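Local coordinates for 6-phospho-beta-d glycosidase (PDB 5FOO), which probably hydrolyses 6-phospho-beta-glucosides, as a glycoside hydrolase of family 1 with 6-phosphocyclophellitol bound in its pocket, at residues 223-231 with 342-353. The protein carries 1 engineered substitution. Sequence-based numbering, arbitrary orientation.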
ATOM      1  N   LEU A 223       3.221  -2.982   4.464  1.00 25.77           N
ATOM      2  CA  LEU A 223       4.365  -2.166   4.802  1.00 28.25           C
ATOM      3  C   LEU A 223       5.390  -2.191   3.677  1.00 32.86           C
ATOM      4  O   LEU A 223       5.155  -2.843   2.688  1.00 28.25           O
ATOM      5  CB  LEU A 223       4.990  -2.606   6.116  1.00 26.81           C
ATOM      6  CG  LEU A 223       4.104  -2.604   7.336  1.00 25.27           C
ATOM      7  CD1 LEU A 223       4.898  -3.025   8.547  1.00 27.28           C
ATOM      8  CD2 LEU A 223       3.445  -1.263   7.602  1.00 24.73           C
ATOM      9  N   ASN A 224       6.454  -1.377   3.797  1.00 47.17           N
ATOM     10  CA  ASN A 224       7.654  -1.398   2.906  1.00 40.46           C
ATOM     11  C   ASN A 224       8.827  -1.978   3.672  1.00 44.75           C
ATOM     12  O   ASN A 224       9.110  -1.623   4.852  1.00 45.99           O
ATOM     13  CB  ASN A 224       8.024  -0.002   2.457  1.00 46.21           C
ATOM     14  CG  ASN A 224       7.328   0.417   1.142  1.00 54.82           C
ATOM     15  OD1 ASN A 224       7.853   0.156   0.029  1.00 52.60           O
ATOM     16  ND2 ASN A 224       6.174   1.132   1.259  1.00 47.07           N
ATOM     17  N   LEU A 225       9.521  -2.903   3.047  1.00 35.47           N
ATOM     18  CA  LEU A 225      10.770  -3.338   3.620  1.00 40.50           C
ATOM     19  C   LEU A 225      11.907  -3.054   2.603  1.00 33.80           C
ATOM     20  O   LEU A 225      12.962  -3.671   2.660  1.00 36.49           O
ATOM     21  CB  LEU A 225      10.646  -4.806   4.029  1.00 43.19           C
ATOM     22  CG  LEU A 225      11.405  -5.471   5.177  1.00 42.71           C
ATOM     23  CD1 LEU A 225      11.468  -4.703   6.481  1.00 43.00           C
ATOM     24  CD2 LEU A 225      10.742  -6.807   5.422  1.00 49.05           C
ATOM     25  N   THR A 226      11.681  -2.109   1.706  1.00 36.11           N
ATOM     26  CA  THR A 226      12.703  -1.713   0.698  1.00 39.59           C
ATOM     27  C   THR A 226      14.041  -1.377   1.389  1.00 36.30           C
ATOM     28  O   THR A 226      14.043  -0.595   2.283  1.00 34.04           O
ATOM     29  CB  THR A 226      12.179  -0.555  -0.139  1.00 41.10           C
ATOM     30  OG1 THR A 226      10.937  -0.940  -0.768  1.00 40.84           O
ATOM     31  CG2 THR A 226      13.215  -0.107  -1.233  1.00 46.01           C
ATOM     32  N   PRO A 227      15.151  -2.068   1.063  1.00 32.46           N
ATOM     33  CA  PRO A 227      16.378  -1.708   1.680  1.00 35.09           C
ATOM     34  C   PRO A 227      16.801  -0.250   1.353  1.00 34.80           C
ATOM     35  O   PRO A 227      16.459   0.251   0.275  1.00 30.47           O
ATOM     36  CB  PRO A 227      17.390  -2.663   1.038  1.00 37.66           C
ATOM     37  CG  PRO A 227      16.572  -3.824   0.613  1.00 39.17           C
ATOM     38  CD  PRO A 227      15.351  -3.128   0.074  1.00 35.97           C
ATOM     39  N   ALA A 228      17.486   0.399   2.298  1.00 30.67           N
ATOM     40  CA  ALA A 228      18.112   1.729   2.055  1.00 33.71           C
ATOM     41  C   ALA A 228      19.586   1.432   1.803  1.00 32.46           C
ATOM     42  O   ALA A 228      20.365   1.283   2.740  1.00 30.90           O
ATOM     43  CB  ALA A 228      17.896   2.626   3.260  1.00 35.90           C
ATOM     44  N   TYR A 229      19.939   1.179   0.535  1.00 31.96           N
ATOM     45  CA  TYR A 229      21.284   0.696   0.217  1.00 32.49           C
ATOM     46  C   TYR A 229      22.275   1.866   0.413  1.00 34.75           C
ATOM     47  O   TYR A 229      22.044   2.928  -0.150  1.00 33.74           O
ATOM     48  CB  TYR A 229      21.389   0.196  -1.243  1.00 32.54           C
ATOM     49  CG  TYR A 229      20.603  -1.065  -1.571  1.00 31.27           C
ATOM     50  CD1 TYR A 229      20.775  -2.256  -0.828  1.00 33.57           C
ATOM     51  CD2 TYR A 229      19.754  -1.088  -2.624  1.00 30.05           C
ATOM     52  CE1 TYR A 229      20.091  -3.416  -1.169  1.00 31.10           C
ATOM     53  CE2 TYR A 229      19.056  -2.218  -2.972  1.00 32.75           C
ATOM     54  CZ  TYR A 229      19.219  -3.371  -2.254  1.00 31.87           C
ATOM     55  OH  TYR A 229      18.472  -4.433  -2.647  1.00 30.56           O
ATOM     56  N   PRO A 230      23.367   1.666   1.197  1.00 34.36           N
ATOM     57  CA  PRO A 230      24.322   2.756   1.415  1.00 32.14           C
ATOM     58  C   PRO A 230      25.072   3.083   0.154  1.00 35.03           C
ATOM     59  O   PRO A 230      25.359   2.186  -0.624  1.00 29.80           O
ATOM     60  CB  PRO A 230      25.254   2.182   2.437  1.00 31.60           C
ATOM     61  CG  PRO A 230      25.195   0.678   2.219  1.00 30.62           C
ATOM     62  CD  PRO A 230      23.741   0.441   1.942  1.00 31.91           C
ATOM     63  N   ALA A 231      25.373   4.362  -0.083  1.00 35.15           N
ATOM     64  CA  ALA A 231      26.188   4.727  -1.247  1.00 33.96           C
ATOM     65  C   ALA A 231      27.585   4.057  -1.304  1.00 33.78           C
ATOM     66  O   ALA A 231      28.101   3.774  -2.402  1.00 37.01           O
ATOM     67  CB  ALA A 231      26.365   6.234  -1.321  1.00 38.22           C
ATOM     68  N   TYR A 342      15.698  -2.341  -9.921  1.00 30.48           N
ATOM     69  CA  TYR A 342      16.645  -3.226  -9.236  1.00 32.14           C
ATOM     70  C   TYR A 342      15.870  -4.427  -8.564  1.00 31.25           C
ATOM     71  O   TYR A 342      15.616  -4.414  -7.362  1.00 28.34           O
ATOM     72  CB  TYR A 342      17.428  -2.391  -8.183  1.00 32.61           C
ATOM     73  CG  TYR A 342      18.622  -3.109  -7.683  1.00 31.43           C
ATOM     74  CD1 TYR A 342      19.726  -3.365  -8.529  1.00 30.71           C
ATOM     75  CD2 TYR A 342      18.638  -3.615  -6.394  1.00 31.07           C
ATOM     76  CE1 TYR A 342      20.829  -4.075  -8.060  1.00 30.26           C
ATOM     77  CE2 TYR A 342      19.741  -4.269  -5.917  1.00 28.24           C
ATOM     78  CZ  TYR A 342      20.798  -4.534  -6.757  1.00 31.52           C
ATOM     79  OH  TYR A 342      21.800  -5.286  -6.221  1.00 33.11           O
ATOM     80  N   PRO A 343      15.456  -5.424  -9.360  1.00 32.56           N
ATOM     81  CA  PRO A 343      14.649  -6.573  -8.843  1.00 30.17           C
ATOM     82  C   PRO A 343      15.306  -7.452  -7.763  1.00 28.83           C
ATOM     83  O   PRO A 343      14.620  -8.159  -7.038  1.00 29.70           O
ATOM     84  CB  PRO A 343      14.374  -7.396 -10.124  1.00 30.43           C
ATOM     85  CG  PRO A 343      15.489  -7.058 -11.048  1.00 32.64           C
ATOM     86  CD  PRO A 343      15.729  -5.578 -10.808  1.00 29.93           C
ATOM     87  N   GLU A 344      16.604  -7.366  -7.633  1.00 26.27           N
ATOM     88  CA  GLU A 344      17.350  -8.085  -6.633  1.00 31.24           C
ATOM     89  C   GLU A 344      16.919  -7.690  -5.286  1.00 31.07           C
ATOM     90  O   GLU A 344      17.043  -8.464  -4.346  1.00 29.36           O
ATOM     91  CB  GLU A 344      18.828  -7.806  -6.755  1.00 34.70           C
ATOM     92  CG  GLU A 344      19.456  -8.328  -8.029  1.00 42.41           C
ATOM     93  CD  GLU A 344      19.515  -7.337  -9.225  1.00 43.56           C
ATOM     94  OE1 GLU A 344      18.610  -6.449  -9.400  1.00 37.50           O
ATOM     95  OE2 GLU A 344      20.488  -7.496 -10.002  1.00 42.38           O
ATOM     96  N   ALA A 345      16.426  -6.471  -5.157  1.00 26.88           N
ATOM     97  CA  ALA A 345      15.922  -6.042  -3.857  1.00 30.88           C
ATOM     98  C   ALA A 345      14.815  -6.953  -3.307  1.00 26.52           C
ATOM     99  O   ALA A 345      14.631  -7.048  -2.101  1.00 27.71           O
ATOM    100  CB  ALA A 345      15.419  -4.589  -3.898  1.00 27.60           C
ATOM    101  N   VAL A 346      14.048  -7.584  -4.189  1.00 29.33           N
ATOM    102  CA  VAL A 346      13.002  -8.534  -3.729  1.00 25.71           C
ATOM    103  C   VAL A 346      13.569  -9.692  -2.945  1.00 26.25           C
ATOM    104  O   VAL A 346      12.987 -10.089  -1.966  1.00 26.43           O
ATOM    105  CB  VAL A 346      12.220  -9.078  -4.876  1.00 28.21           C
ATOM    106  CG1 VAL A 346      11.202 -10.143  -4.386  1.00 28.33           C
ATOM    107  CG2 VAL A 346      11.494  -7.941  -5.576  1.00 27.79           C
ATOM    108  N   TYR A 347      14.718 -10.217  -3.385  1.00 28.85           N
ATOM    109  CA  TYR A 347      15.415 -11.275  -2.681  1.00 27.92           C
ATOM    110  C   TYR A 347      15.884 -10.748  -1.350  1.00 31.20           C
ATOM    111  O   TYR A 347      15.645 -11.373  -0.290  1.00 29.71           O
ATOM    112  CB  TYR A 347      16.602 -11.791  -3.523  1.00 31.17           C
ATOM    113  CG  TYR A 347      17.492 -12.790  -2.816  1.00 33.68           C
ATOM    114  CD1 TYR A 347      17.146 -14.163  -2.692  1.00 33.09           C
ATOM    115  CD2 TYR A 347      18.679 -12.387  -2.271  1.00 33.96           C
ATOM    116  CE1 TYR A 347      17.989 -15.068  -2.042  1.00 29.87           C
ATOM    117  CE2 TYR A 347      19.488 -13.269  -1.593  1.00 33.18           C
ATOM    118  CZ  TYR A 347      19.144 -14.589  -1.497  1.00 33.39           C
ATOM    119  OH  TYR A 347      20.027 -15.348  -0.810  1.00 43.16           O
ATOM    120  N   ASP A 348      16.496  -9.558  -1.351  1.00 27.94           N
ATOM    121  CA  ASP A 348      16.934  -8.967  -0.067  1.00 27.85           C
ATOM    122  C   ASP A 348      15.807  -8.807   0.947  1.00 24.58           C
ATOM    123  O   ASP A 348      16.023  -9.053   2.122  1.00 23.78           O
ATOM    124  CB  ASP A 348      17.667  -7.621  -0.235  1.00 31.21           C
ATOM    125  CG  ASP A 348      18.998  -7.763  -1.026  1.00 35.96           C
ATOM    126  OD1 ASP A 348      19.620  -8.835  -1.038  1.00 40.27           O
ATOM    127  OD2 ASP A 348      19.406  -6.798  -1.677  1.00 39.32           O
ATOM    128  N   ILE A 349      14.636  -8.372   0.494  1.00 25.13           N
ATOM    129  CA  ILE A 349      13.454  -8.294   1.359  1.00 26.65           C
ATOM    130  C   ILE A 349      13.095  -9.719   1.907  1.00 28.41           C
ATOM    131  O   ILE A 349      12.757  -9.901   3.077  1.00 26.83           O
ATOM    132  CB  ILE A 349      12.294  -7.703   0.556  1.00 24.86           C
ATOM    133  CG1 ILE A 349      12.531  -6.164   0.340  1.00 27.76           C
ATOM    134  CG2 ILE A 349      10.974  -7.906   1.221  1.00 26.91           C
ATOM    135  CD1 ILE A 349      11.576  -5.553  -0.677  1.00 25.27           C
ATOM    136  N   ALA A 350      13.173 -10.701   1.030  1.00 27.77           N
ATOM    137  CA  ALA A 350      12.790 -12.071   1.392  1.00 30.13           C
ATOM    138  C   ALA A 350      13.715 -12.622   2.465  1.00 28.73           C
ATOM    139  O   ALA A 350      13.233 -13.215   3.432  1.00 30.16           O
ATOM    140  CB  ALA A 350      12.761 -12.958   0.147  1.00 27.16           C
ATOM    141  N   ILE A 351      15.009 -12.331   2.330  1.00 29.17           N
ATOM    142  CA  ILE A 351      16.025 -12.758   3.292  1.00 30.26           C
ATOM    143  C   ILE A 351      15.851 -12.032   4.625  1.00 35.68           C
ATOM    144  O   ILE A 351      16.074 -12.611   5.725  1.00 32.12           O
ATOM    145  CB  ILE A 351      17.433 -12.559   2.677  1.00 34.32           C
ATOM    146  CG1 ILE A 351      17.625 -13.458   1.434  1.00 34.07           C
ATOM    147  CG2 ILE A 351      18.579 -12.784   3.674  1.00 33.31           C
ATOM    148  CD1 ILE A 351      17.446 -14.925   1.704  1.00 35.28           C
ATOM    149  N   LYS A 352      15.447 -10.764   4.556  1.00 33.58           N
ATOM    150  CA  LYS A 352      15.228  -9.982   5.770  1.00 33.87           C
ATOM    151  C   LYS A 352      14.075 -10.579   6.552  1.00 30.76           C
ATOM    152  O   LYS A 352      14.130 -10.626   7.741  1.00 28.21           O
ATOM    153  CB  LYS A 352      14.859  -8.525   5.375  1.00 38.82           C
ATOM    154  CG  LYS A 352      14.895  -7.517   6.490  1.00 43.95           C
ATOM    155  CD  LYS A 352      16.292  -6.941   6.686  1.00 48.82           C
ATOM    156  CE  LYS A 352      16.347  -6.136   7.989  1.00 53.59           C
ATOM    157  NZ  LYS A 352      17.729  -5.683   8.278  1.00 57.28           N
ATOM    158  N   MET A 353      12.991 -10.940   5.865  1.00 30.88           N
ATOM    159  CA  MET A 353      11.814 -11.560   6.514  1.00 30.23           C
ATOM    160  C   MET A 353      12.228 -12.864   7.197  1.00 31.42           C
ATOM    161  O   MET A 353      11.891 -13.120   8.377  1.00 28.24           O
ATOM    162  CB  MET A 353      10.701 -11.822   5.507  1.00 28.70           C
ATOM    163  CG  MET A 353       9.917 -10.580   5.136  1.00 28.25           C
ATOM    164  SD  MET A 353       9.155  -9.814   6.580  1.00 31.29           S
ATOM    165  CE  MET A 353       8.111 -11.058   7.275  1.00 32.16           C
TER
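Tyr229 reaches across to helix 344-356 and donates a hydrogen bond from its hydroxyl to Asp348, OH to OD2 2.7 Å. The carboxylate accepts with its anti lone pair, and its plane stands 80° from the phenol ring. The hydroxyl also packs against Ala345, with Tyr229 OH 3.2 Å from Ala345 CA. The rings of Tyr229 and Tyr342 meet obliquely, CE2 to CE2 at 3.7 Å, with the two planes 84° apart. Tyr229 OH lies at the edge of the Tyr342 ring, in its plane. Pro227 CB lies over one face of the Tyr229 ring, toward its rim, while Pro227 CG rests 4.0 Å from Asp348 CB. Ile349 sends CG1 against the backbone, 3.4 Å from Leu225 O. Leu225 turns CG roughly opposite its backbone nitrogen (chi1 -151°), and with chi2 this puts CD2 3.6 Å from Met353 SD. Met353, folded back at its last two torsions, presents SD to that methyl.

The contact joins the loop after strand 218-224 of the TIM barrel to helix 344-356, which precedes barrel strand 362-367. Leu296 of the intervening strand 293-297 touches Leu225, Ile349 and Met353. Helix 235-258 packs on Leu225 through Met253, and helix 387-405 flanks helix 344-356 at Val346.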